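Long-range contacts in dihydropyrimidinase (Brevibacillus agri, PDB 3SFW), which catalyses the reversible hydrolytic ring opening of 5,6-dihydropyrimidines, probably with the help of its two bound zinc ions, as in other dihydropyrimidinases of the amidohydrolase family: residues Q266-D271 / V299-L304; G261-Q266 / Q310-D315; D188-L193 / Y210-E215. One frame throughout, in Å; residues are numbered along the deposited sequence.

Contact 1: Q266-D271 / V299-L304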
loop_
_atom_site.group_PDB
_atom_site.type_symbol
_atom_site.label_atom_id
_atom_site.label_comp_id
_atom_site.label_asym_id
_atom_site.label_seq_id
_atom_site.Cartn_x
_atom_site.Cartn_y
_atom_site.Cartn_z
ATOM N N GLN A 266 27.694 -4.192 0.364
ATOM C CA GLN A 266 27.529 -5.313 -0.618
ATOM C C GLN A 266 26.165 -5.325 -1.293
ATOM O O GLN A 266 26.049 -5.673 -2.474
ATOM C CB GLN A 266 27.864 -6.691 0.006
ATOM C CG GLN A 266 27.047 -7.089 1.300
ATOM C CD GLN A 266 27.680 -6.491 2.568
ATOM O OE1 GLN A 266 28.228 -5.384 2.535
ATOM N NE2 GLN A 266 27.575 -7.199 3.678
ATOM N N TYR A 267 25.134 -4.853 -0.597
ATOM C CA TYR A 267 23.790 -4.875 -1.195
ATOM C C TYR A 267 23.533 -3.632 -2.034
ATOM O O TYR A 267 22.604 -3.610 -2.805
ATOM C CB TYR A 267 22.701 -5.074 -0.123
ATOM C CG TYR A 267 22.963 -6.316 0.701
ATOM C CD1 TYR A 267 23.289 -6.226 2.062
ATOM C CD2 TYR A 267 22.903 -7.593 0.095
ATOM C CE1 TYR A 267 23.581 -7.365 2.820
ATOM C CE2 TYR A 267 23.150 -8.739 0.847
ATOM C CZ TYR A 267 23.488 -8.627 2.204
ATOM O OH TYR A 267 23.722 -9.789 2.932
ATOM N N LEU A 268 24.378 -2.605 -1.858
ATOM C CA LEU A 268 24.290 -1.367 -2.628
ATOM C C LEU A 268 24.974 -1.443 -3.996
ATOM O O LEU A 268 24.514 -0.810 -4.937
ATOM C CB LEU A 268 24.790 -0.135 -1.832
ATOM C CG LEU A 268 23.964 0.158 -0.561
ATOM C CD1 LEU A 268 24.743 1.213 0.329
ATOM C CD2 LEU A 268 22.558 0.658 -0.951
ATOM N N VAL A 269 26.073 -2.189 -4.084
ATOM C CA VAL A 269 26.979 -2.081 -5.206
ATOM C C VAL A 269 27.269 -3.439 -5.858
ATOM O O VAL A 269 27.913 -3.468 -6.911
ATOM C CB VAL A 269 28.323 -1.335 -4.809
ATOM C CG1 VAL A 269 29.265 -2.214 -3.936
ATOM C CG2 VAL A 269 29.082 -0.885 -6.005
ATOM N N LEU A 270 26.852 -4.525 -5.213
ATOM C CA LEU A 270 27.014 -5.876 -5.785
ATOM C C LEU A 270 25.689 -6.551 -6.014
ATOM O O LEU A 270 24.684 -6.157 -5.434
ATOM C CB LEU A 270 27.878 -6.777 -4.881
ATOM C CG LEU A 270 29.296 -6.283 -4.551
ATOM C CD1 LEU A 270 29.971 -7.244 -3.547
ATOM C CD2 LEU A 270 30.183 -6.205 -5.802
ATOM N N ASP A 271 25.634 -7.471 -7.002
ATOM C CA ASP A 271 24.356 -8.092 -7.357
ATOM C C ASP A 271 24.508 -9.595 -7.584
ATOM O O ASP A 271 25.631 -10.096 -7.594
ATOM C CB ASP A 271 23.697 -7.393 -8.563
ATOM C CG ASP A 271 24.367 -7.720 -9.874
ATOM O OD1 ASP A 271 24.097 -8.800 -10.425
ATOM O OD2 ASP A 271 25.172 -6.913 -10.328
ATOM N N VAL A 299 16.482 0.879 -4.951
ATOM C CA VAL A 299 15.466 0.959 -3.896
ATOM C C VAL A 299 16.143 1.154 -2.515
ATOM O O VAL A 299 15.683 1.966 -1.706
ATOM C CB VAL A 299 14.563 -0.272 -3.894
ATOM C CG1 VAL A 299 13.435 -0.133 -2.798
ATOM C CG2 VAL A 299 13.858 -0.459 -5.291
ATOM N N LEU A 300 17.241 0.436 -2.262
ATOM C CA LEU A 300 18.042 0.689 -1.019
ATOM C C LEU A 300 18.612 2.133 -0.932
ATOM O O LEU A 300 18.518 2.806 0.118
ATOM C CB LEU A 300 19.194 -0.326 -0.890
ATOM C CG LEU A 300 18.736 -1.782 -0.783
ATOM C CD1 LEU A 300 19.964 -2.678 -0.896
ATOM C CD2 LEU A 300 17.985 -2.087 0.539
ATOM N N TRP A 301 19.160 2.627 -2.039
ATOM C CA TRP A 301 19.704 3.972 -2.048
ATOM C C TRP A 301 18.592 4.970 -1.798
ATOM O O TRP A 301 18.781 5.889 -1.011
ATOM C CB TRP A 301 20.356 4.313 -3.411
ATOM C CG TRP A 301 21.786 3.732 -3.615
ATOM C CD1 TRP A 301 22.198 2.858 -4.618
ATOM C CD2 TRP A 301 22.942 4.070 -2.882
ATOM N NE1 TRP A 301 23.558 2.638 -4.517
ATOM C CE2 TRP A 301 24.035 3.362 -3.447
ATOM C CE3 TRP A 301 23.183 4.925 -1.784
ATOM C CZ2 TRP A 301 25.329 3.509 -2.977
ATOM C CZ3 TRP A 301 24.462 5.015 -1.297
ATOM C CH2 TRP A 301 25.522 4.341 -1.900
ATOM N N SER A 302 17.451 4.774 -2.455
ATOM C CA SER A 302 16.260 5.653 -2.226
ATOM C C SER A 302 15.860 5.653 -0.750
ATOM O O SER A 302 15.456 6.673 -0.200
ATOM C CB SER A 302 15.066 5.152 -3.041
ATOM O OG SER A 302 15.231 5.464 -4.401
ATOM N N ALA A 303 15.905 4.477 -0.130
ATOM C CA ALA A 303 15.440 4.345 1.248
ATOM C C ALA A 303 16.401 5.086 2.175
ATOM O O ALA A 303 15.979 5.696 3.161
ATOM C CB ALA A 303 15.354 2.821 1.642
ATOM N N LEU A 304 17.708 5.004 1.890
ATOM C CA LEU A 304 18.687 5.821 2.673
ATOM C C LEU A 304 18.448 7.332 2.444
ATOM O O LEU A 304 18.394 8.102 3.409
ATOM C CB LEU A 304 20.142 5.463 2.245
ATOM C CG LEU A 304 20.558 4.043 2.677
ATOM C CD1 LEU A 304 21.922 3.723 1.997
ATOM C CD2 LEU A 304 20.784 3.965 4.228
HETATM O O HOH W 1 24.371 1.069 -6.889
#

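Contact 2: G261-Q266 / Q310-D315. With ZN (zinc ion), chain F.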
loop_
_atom_site.group_PDB
_atom_site.type_symbol
_atom_site.label_atom_id
_atom_site.label_comp_id
_atom_site.label_asym_id
_atom_site.label_seq_id
_atom_site.Cartn_x
_atom_site.Cartn_y
_atom_site.Cartn_z
ATOM N N GLY A 261 16.053 0.444 10.125
ATOM C CA GLY A 261 16.715 -0.493 9.201
ATOM C C GLY A 261 18.133 -0.093 8.838
ATOM O O GLY A 261 18.465 1.100 8.715
ATOM N N GLU A 262 18.951 -1.125 8.619
ATOM C CA GLU A 262 20.343 -0.993 8.244
ATOM C C GLU A 262 20.493 -1.590 6.844
ATOM O O GLU A 262 19.848 -2.594 6.530
ATOM C CB GLU A 262 21.130 -1.900 9.191
ATOM C CG GLU A 262 22.635 -1.981 8.955
ATOM C CD GLU A 262 23.209 -3.085 9.864
ATOM O OE1 GLU A 262 23.230 -4.274 9.423
ATOM O OE2 GLU A 262 23.539 -2.766 11.030
ATOM N N THR A 263 21.410 -1.044 6.022
ATOM C CA THR A 263 21.863 -1.861 4.867
ATOM C C THR A 263 23.393 -1.884 4.848
ATOM O O THR A 263 24.027 -1.441 5.830
ATOM C CB THR A 263 21.205 -1.434 3.548
ATOM O OG1 THR A 263 21.448 -2.449 2.539
ATOM C CG2 THR A 263 21.737 -0.050 3.112
ATOM N N CYS A 264 23.984 -2.510 3.833
ATOM C CA CYS A 264 25.411 -2.802 3.845
ATOM C C CYS A 264 25.940 -2.519 2.446
ATOM O O CYS A 264 25.177 -2.645 1.467
ATOM C CB CYS A 264 25.657 -4.286 4.163
ATOM S SG CYS A 264 24.856 -4.889 5.701
ATOM N N PRO A 265 27.253 -2.221 2.324
ATOM C CA PRO A 265 27.778 -1.833 1.025
ATOM C C PRO A 265 27.560 -2.924 -0.028
ATOM O O PRO A 265 27.317 -2.607 -1.192
ATOM C CB PRO A 265 29.276 -1.669 1.281
ATOM C CG PRO A 265 29.379 -1.329 2.753
ATOM C CD PRO A 265 28.250 -2.093 3.404
ATOM N N GLN A 266 27.694 -4.192 0.364
ATOM C CA GLN A 266 27.529 -5.313 -0.618
ATOM C C GLN A 266 26.165 -5.325 -1.293
ATOM O O GLN A 266 26.049 -5.673 -2.474
ATOM C CB GLN A 266 27.864 -6.691 0.006
ATOM C CG GLN A 266 27.047 -7.089 1.300
ATOM C CD GLN A 266 27.680 -6.491 2.568
ATOM O OE1 GLN A 266 28.228 -5.384 2.535
ATOM N NE2 GLN A 266 27.575 -7.199 3.678
ATOM N N GLN A 310 18.195 3.815 8.098
ATOM C CA GLN A 310 18.907 4.883 8.876
ATOM C C GLN A 310 20.429 4.695 8.985
ATOM O O GLN A 310 21.145 5.645 9.322
ATOM C CB GLN A 310 18.312 5.036 10.281
ATOM C CG GLN A 310 16.846 5.524 10.302
ATOM C CD GLN A 310 15.870 4.418 9.855
ATOM O OE1 GLN A 310 14.942 4.656 9.055
ATOM N NE2 GLN A 310 16.109 3.219 10.310
ATOM N N THR A 311 20.926 3.487 8.727
ATOM C CA THR A 311 22.353 3.179 9.009
ATOM C C THR A 311 22.950 2.264 7.935
ATOM O O THR A 311 22.236 1.544 7.208
ATOM C CB THR A 311 22.548 2.433 10.357
ATOM O OG1 THR A 311 21.833 1.171 10.282
ATOM C CG2 THR A 311 22.013 3.282 11.529
ATOM N N VAL A 312 24.284 2.273 7.873
ATOM C CA VAL A 312 24.999 1.281 7.038
ATOM C C VAL A 312 26.043 0.591 7.906
ATOM O O VAL A 312 26.912 1.248 8.514
ATOM C CB VAL A 312 25.689 1.931 5.827
ATOM C CG1 VAL A 312 26.543 0.846 5.060
ATOM C CG2 VAL A 312 24.668 2.548 4.887
ATOM N N GLY A 313 25.931 -0.730 8.000
ATOM C CA GLY A 313 26.938 -1.519 8.681
ATOM C C GLY A 313 27.601 -2.422 7.648
ATOM O O GLY A 313 27.126 -2.518 6.514
ATOM N N SER A 314 28.692 -3.088 8.017
ATOM C CA SER A 314 29.415 -3.928 7.021
ATOM C C SER A 314 28.925 -5.390 7.011
ATOM O O SER A 314 28.967 -6.030 5.950
ATOM C CB SER A 314 30.941 -3.924 7.288
ATOM O OG SER A 314 31.193 -4.428 8.593
ATOM N N ASP A 315 28.501 -5.928 8.174
ATOM C CA ASP A 315 28.373 -7.417 8.345
ATOM C C ASP A 315 29.736 -8.059 7.992
ATOM O O ASP A 315 29.827 -9.115 7.324
ATOM C CB ASP A 315 27.196 -8.052 7.535
ATOM C CG ASP A 315 26.852 -9.470 7.983
ATOM O OD1 ASP A 315 27.204 -9.841 9.143
ATOM O OD2 ASP A 315 26.247 -10.216 7.149
HETATM ZN ZN ZN F . 25.849 -10.411 10.684
HETATM O O HOH W 2 26.168 -9.760 4.502
#

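Contact 3: D188-L193 / Y210-E215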
loop_
_atom_site.group_PDB
_atom_site.type_symbol
_atom_site.label_atom_id
_atom_site.label_comp_id
_atom_site.label_asym_id
_atom_site.label_seq_id
_atom_site.Cartn_x
_atom_site.Cartn_y
_atom_site.Cartn_z
ATOM N N ASP A 188 12.917 -21.589 8.074
ATOM C CA ASP A 188 12.298 -22.888 7.698
ATOM C C ASP A 188 12.128 -23.022 6.202
ATOM O O ASP A 188 12.370 -24.106 5.615
ATOM C CB ASP A 188 10.969 -23.069 8.397
ATOM C CG ASP A 188 11.141 -23.304 9.904
ATOM O OD1 ASP A 188 11.964 -24.170 10.292
ATOM O OD2 ASP A 188 10.487 -22.623 10.689
ATOM N N VAL A 189 11.733 -21.932 5.567
ATOM C CA VAL A 189 11.649 -21.909 4.099
ATOM C C VAL A 189 13.033 -22.176 3.546
ATOM O O VAL A 189 13.193 -22.992 2.647
ATOM C CB VAL A 189 11.165 -20.501 3.574
ATOM C CG1 VAL A 189 11.435 -20.377 2.021
ATOM C CG2 VAL A 189 9.709 -20.305 3.885
ATOM N N LEU A 190 14.047 -21.485 4.082
ATOM C CA LEU A 190 15.423 -21.656 3.578
ATOM C C LEU A 190 15.943 -23.101 3.772
ATOM O O LEU A 190 16.580 -23.684 2.863
ATOM C CB LEU A 190 16.374 -20.672 4.290
ATOM C CG LEU A 190 16.475 -19.301 3.593
ATOM C CD1 LEU A 190 15.092 -18.776 3.120
ATOM C CD2 LEU A 190 17.158 -18.303 4.532
ATOM N N ASP A 191 15.692 -23.664 4.949
ATOM C CA ASP A 191 16.166 -25.049 5.236
ATOM C C ASP A 191 15.602 -26.044 4.207
ATOM O O ASP A 191 16.359 -26.881 3.667
ATOM C CB ASP A 191 15.774 -25.493 6.662
ATOM C CG ASP A 191 16.398 -26.844 7.055
ATOM O OD1 ASP A 191 15.654 -27.848 7.169
ATOM O OD2 ASP A 191 17.615 -26.877 7.320
ATOM N N TYR A 192 14.327 -25.859 3.839
ATOM C CA TYR A 192 13.660 -26.787 2.898
ATOM C C TYR A 192 14.221 -26.580 1.516
ATOM O O TYR A 192 14.650 -27.547 0.871
ATOM C CB TYR A 192 12.147 -26.560 2.844
ATOM C CG TYR A 192 11.502 -27.513 1.857
ATOM C CD1 TYR A 192 11.258 -28.836 2.212
ATOM C CD2 TYR A 192 11.349 -27.141 0.523
ATOM C CE1 TYR A 192 10.725 -29.743 1.276
ATOM C CE2 TYR A 192 10.862 -28.035 -0.428
ATOM C CZ TYR A 192 10.525 -29.317 -0.036
ATOM O OH TYR A 192 10.060 -30.190 -1.001
ATOM N N LEU A 193 14.337 -25.311 1.096
ATOM C CA LEU A 193 14.889 -25.035 -0.251
ATOM C C LEU A 193 16.315 -25.515 -0.443
ATOM O O LEU A 193 16.662 -26.012 -1.513
ATOM C CB LEU A 193 14.755 -23.558 -0.629
ATOM C CG LEU A 193 13.306 -23.023 -0.732
ATOM C CD1 LEU A 193 13.344 -21.481 -1.021
ATOM C CD2 LEU A 193 12.441 -23.755 -1.812
ATOM N N TYR A 210 19.601 -18.715 -4.852
ATOM C CA TYR A 210 18.322 -19.216 -5.292
ATOM C C TYR A 210 17.505 -19.849 -4.194
ATOM O O TYR A 210 16.281 -19.904 -4.295
ATOM C CB TYR A 210 18.490 -20.203 -6.433
ATOM C CG TYR A 210 19.070 -19.600 -7.693
ATOM C CD1 TYR A 210 19.650 -20.428 -8.668
ATOM C CD2 TYR A 210 18.995 -18.234 -7.946
ATOM C CE1 TYR A 210 20.153 -19.890 -9.871
ATOM C CE2 TYR A 210 19.526 -17.682 -9.131
ATOM C CZ TYR A 210 20.056 -18.536 -10.112
ATOM O OH TYR A 210 20.610 -18.001 -11.277
ATOM N N THR A 211 18.171 -20.344 -3.145
ATOM C CA THR A 211 17.487 -21.039 -2.071
ATOM C C THR A 211 17.098 -20.067 -0.917
ATOM O O THR A 211 16.547 -20.497 0.110
ATOM C CB THR A 211 18.383 -22.154 -1.454
ATOM O OG1 THR A 211 19.668 -21.618 -1.088
ATOM C CG2 THR A 211 18.613 -23.321 -2.474
ATOM N N ARG A 212 17.442 -18.791 -1.085
ATOM C CA ARG A 212 16.980 -17.743 -0.129
ATOM C C ARG A 212 16.272 -16.583 -0.823
ATOM O O ARG A 212 16.784 -15.452 -0.806
ATOM C CB ARG A 212 18.172 -17.191 0.665
ATOM C CG ARG A 212 19.207 -18.256 1.012
ATOM C CD ARG A 212 20.446 -17.624 1.663
ATOM N NE ARG A 212 20.243 -17.302 3.081
ATOM C CZ ARG A 212 20.526 -18.134 4.099
ATOM N NH1 ARG A 212 21.042 -19.359 3.866
ATOM N NH2 ARG A 212 20.386 -17.721 5.367
ATOM N N PRO A 213 15.081 -16.823 -1.416
ATOM C CA PRO A 213 14.497 -15.764 -2.251
ATOM C C PRO A 213 14.091 -14.539 -1.447
ATOM O O PRO A 213 13.887 -14.633 -0.219
ATOM C CB PRO A 213 13.241 -16.414 -2.844
ATOM C CG PRO A 213 13.329 -17.873 -2.531
ATOM C CD PRO A 213 14.193 -17.997 -1.316
ATOM N N PRO A 214 13.977 -13.389 -2.113
ATOM C CA PRO A 214 13.708 -12.150 -1.348
ATOM C C PRO A 214 12.404 -12.191 -0.578
ATOM O O PRO A 214 12.262 -11.521 0.440
ATOM C CB PRO A 214 13.677 -11.047 -2.430
ATOM C CG PRO A 214 13.742 -11.766 -3.743
ATOM C CD PRO A 214 14.276 -13.134 -3.534
ATOM N N GLU A 215 11.413 -12.924 -1.102
ATOM C CA GLU A 215 10.154 -13.076 -0.400
ATOM C C GLU A 215 10.342 -13.648 1.007
ATOM O O GLU A 215 9.550 -13.333 1.879
ATOM C CB GLU A 215 9.197 -13.943 -1.214
ATOM C CG GLU A 215 8.745 -13.252 -2.546
ATOM C CD GLU A 215 9.732 -13.339 -3.764
ATOM O OE1 GLU A 215 10.796 -14.009 -3.733
ATOM O OE2 GLU A 215 9.409 -12.694 -4.789
#

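Contact 1: Q266-D271 / V299-L304
Leu-268 packs against Leu-300, Trp-301 and Leu-304 in a buried helix-to-helix contact of the amidohydrolase TIM-barrel fold. The short helix 265-269, which follows strand 258-263, meets helix 295-305, which leads on to strand 311-312. Leucine suits the centre because its two methyls can serve different neighbours. With CG set anti to its own carbonyl carbon (chi1 -62°), CD2 comes down over the indole of Trp-301, 3.9 Å from the centroid of the five-membered ring and 10° off its normal, a CH-pi contact. The same CD2 presses on Leu-300 CB at 3.5 Å, while CD1 lies by the six-membered ring and meets Leu-304 CD1 at 4.1 Å. One turn back, Leu-300 CD1 lies 3.4 Å from Tyr-267 O and also touches Tyr-267 CB; the phenol turns elsewhere and bonds through OH to Pro-289 O. Leu-349 of helix 345-354 touches both Leu-268 and Trp-301 and so extends the apolar cluster. Tryptophan adds a polar edge to its broad face, and a leucine in its place would probably leave Leu-268 CD2 without a flat surface to rest on and a water lodged beside Leu-268 O without its N-H donor. That water lies in the indole plane, accepting from Trp-301 NE1 at 3.0 Å and within hydrogen-bonding reach of Leu-268 O, at 2.7 Å.

Contact 2: G261-Q266 / Q310-D315
Glu-262 and Thr-311 cross on one face of a parallel strand pair, Thr-263 and Val-312 lie side by side on the other, and beyond the strand ends Gln-266 is turned across Asp-315. Strands 258-263 and 311-312 are parallel neighbours in the barrel wall. Thr-263 joins them twice: its N donates to Thr-311 O, and its O receives Gly-313 N at 3.0 Å, nearly in line with the C=O bond. Thr-311 OG1 sits beside Glu-262 CB at 3.3 Å, and both side chains send a polar atom to Tyr-236 OH, the glutamate through OE2. The glutamate chain, extended with CG anti to the backbone N (chi1 177°), passes Gly-313, where any side chain would probably crowd OE2; OE1 is hydrogen-bonded to His-58 ND1 and to His-239 N, both zinc ligands. On the opposite face, beta-branched Val-312 lays CG1 against Pro-265 CD at 3.8 Å. Gln-266, bent at chi2 (-84°), swings its amide back toward 310-315: NE2 donates to Ser-314 O at 2.9 Å, nearly straight at 168° and in the amide plane. The planes of its amide and the Asp-315 carboxylate are nearly parallel, and a water links the two groups, accepting from NE2 and donating to Asp-315 OD2 at 2.7 Å. Asp-315 OD1 binds the zinc ion at 2.1 Å, alongside His-58, His-60 and the carboxylated Lys-150. The two carboxylate oxygens thus have separate tasks, one on the metal and one on water; Glu-262, bonded to His-58, and Gln-266, through the water on Asp-315, probably serve as second-shell residues that help to orient the zinc ligands.

Contact 3: D188-L193 / Y210-E215
Leu-190, Thr-211 and Leu-193 carry most of this contact, in which one side of helix 187-199 packs on the turn that links helix 206-210 to helix 214-230. Leu-190 crosses Arg-212 at about a right angle. Its CD2 lies over one face of the guanidinium, toward the rim, 3.4 Å from Arg-212 CZ, while Leu-190 CG rests 3.9 Å from Arg-212 CG, on the aliphatic part of the arginine. A leucine methyl suits this flat face, which offers no lone pair or N-H, and leaves the N-H groups to bond in the plane; Arg-212 NH2 makes a salt bridge with Glu-185. The bend of the arginine chain at chi3 (79°) turns its head back across Leu-190. Thr-211 comes against the next turn of the helix: its CB is 4.0 Å from Leu-193 CB, and CG2 touches Leu-193 O at 3.5 Å. Its hydroxyl bonds to Tyr-207 O, so the methyl is left for the packing. Leu-193, with CG anti to the carbonyl carbon (chi1 -63°), reaches out to the Pro-213 ring, CD1 meeting its CD at 3.6 Å. Between the two leucines lies Thr-211 O, which the contact buries without a polar partner; Leu-193 CD1 approaches it at 3.5 Å. The rigid ring of Pro-213 suits a turn leading straight into a helix. In the assembly this region borders a neighbouring subunit: Leu-230 there packs on Pro-213 and Leu-227 on Val-189, so helix 187-199 and the turn before helix 214-230 pack on helix 214-230 of that subunit.

In the fold
From the N terminus, contact 3 comes first: it closes a loop of 16 residues, much of it helical, and ties helix 187-199 to the turn just before helix 214-230. The chain then runs through strand 234-237 and helix 243-254 to strand 258-263, where contact 2 opens. Contact 1 lies within the longer excursion that contact 2 closes, and the two share Gln-266 and helix 265-269. They also touch directly, Leu-304 and Leu-300 of helix 295-305 packing on Thr-263, so the two contacts form one continuous packed region near the zinc site. Contact 3 stands apart, its centre about 22 Å from that of contact 2.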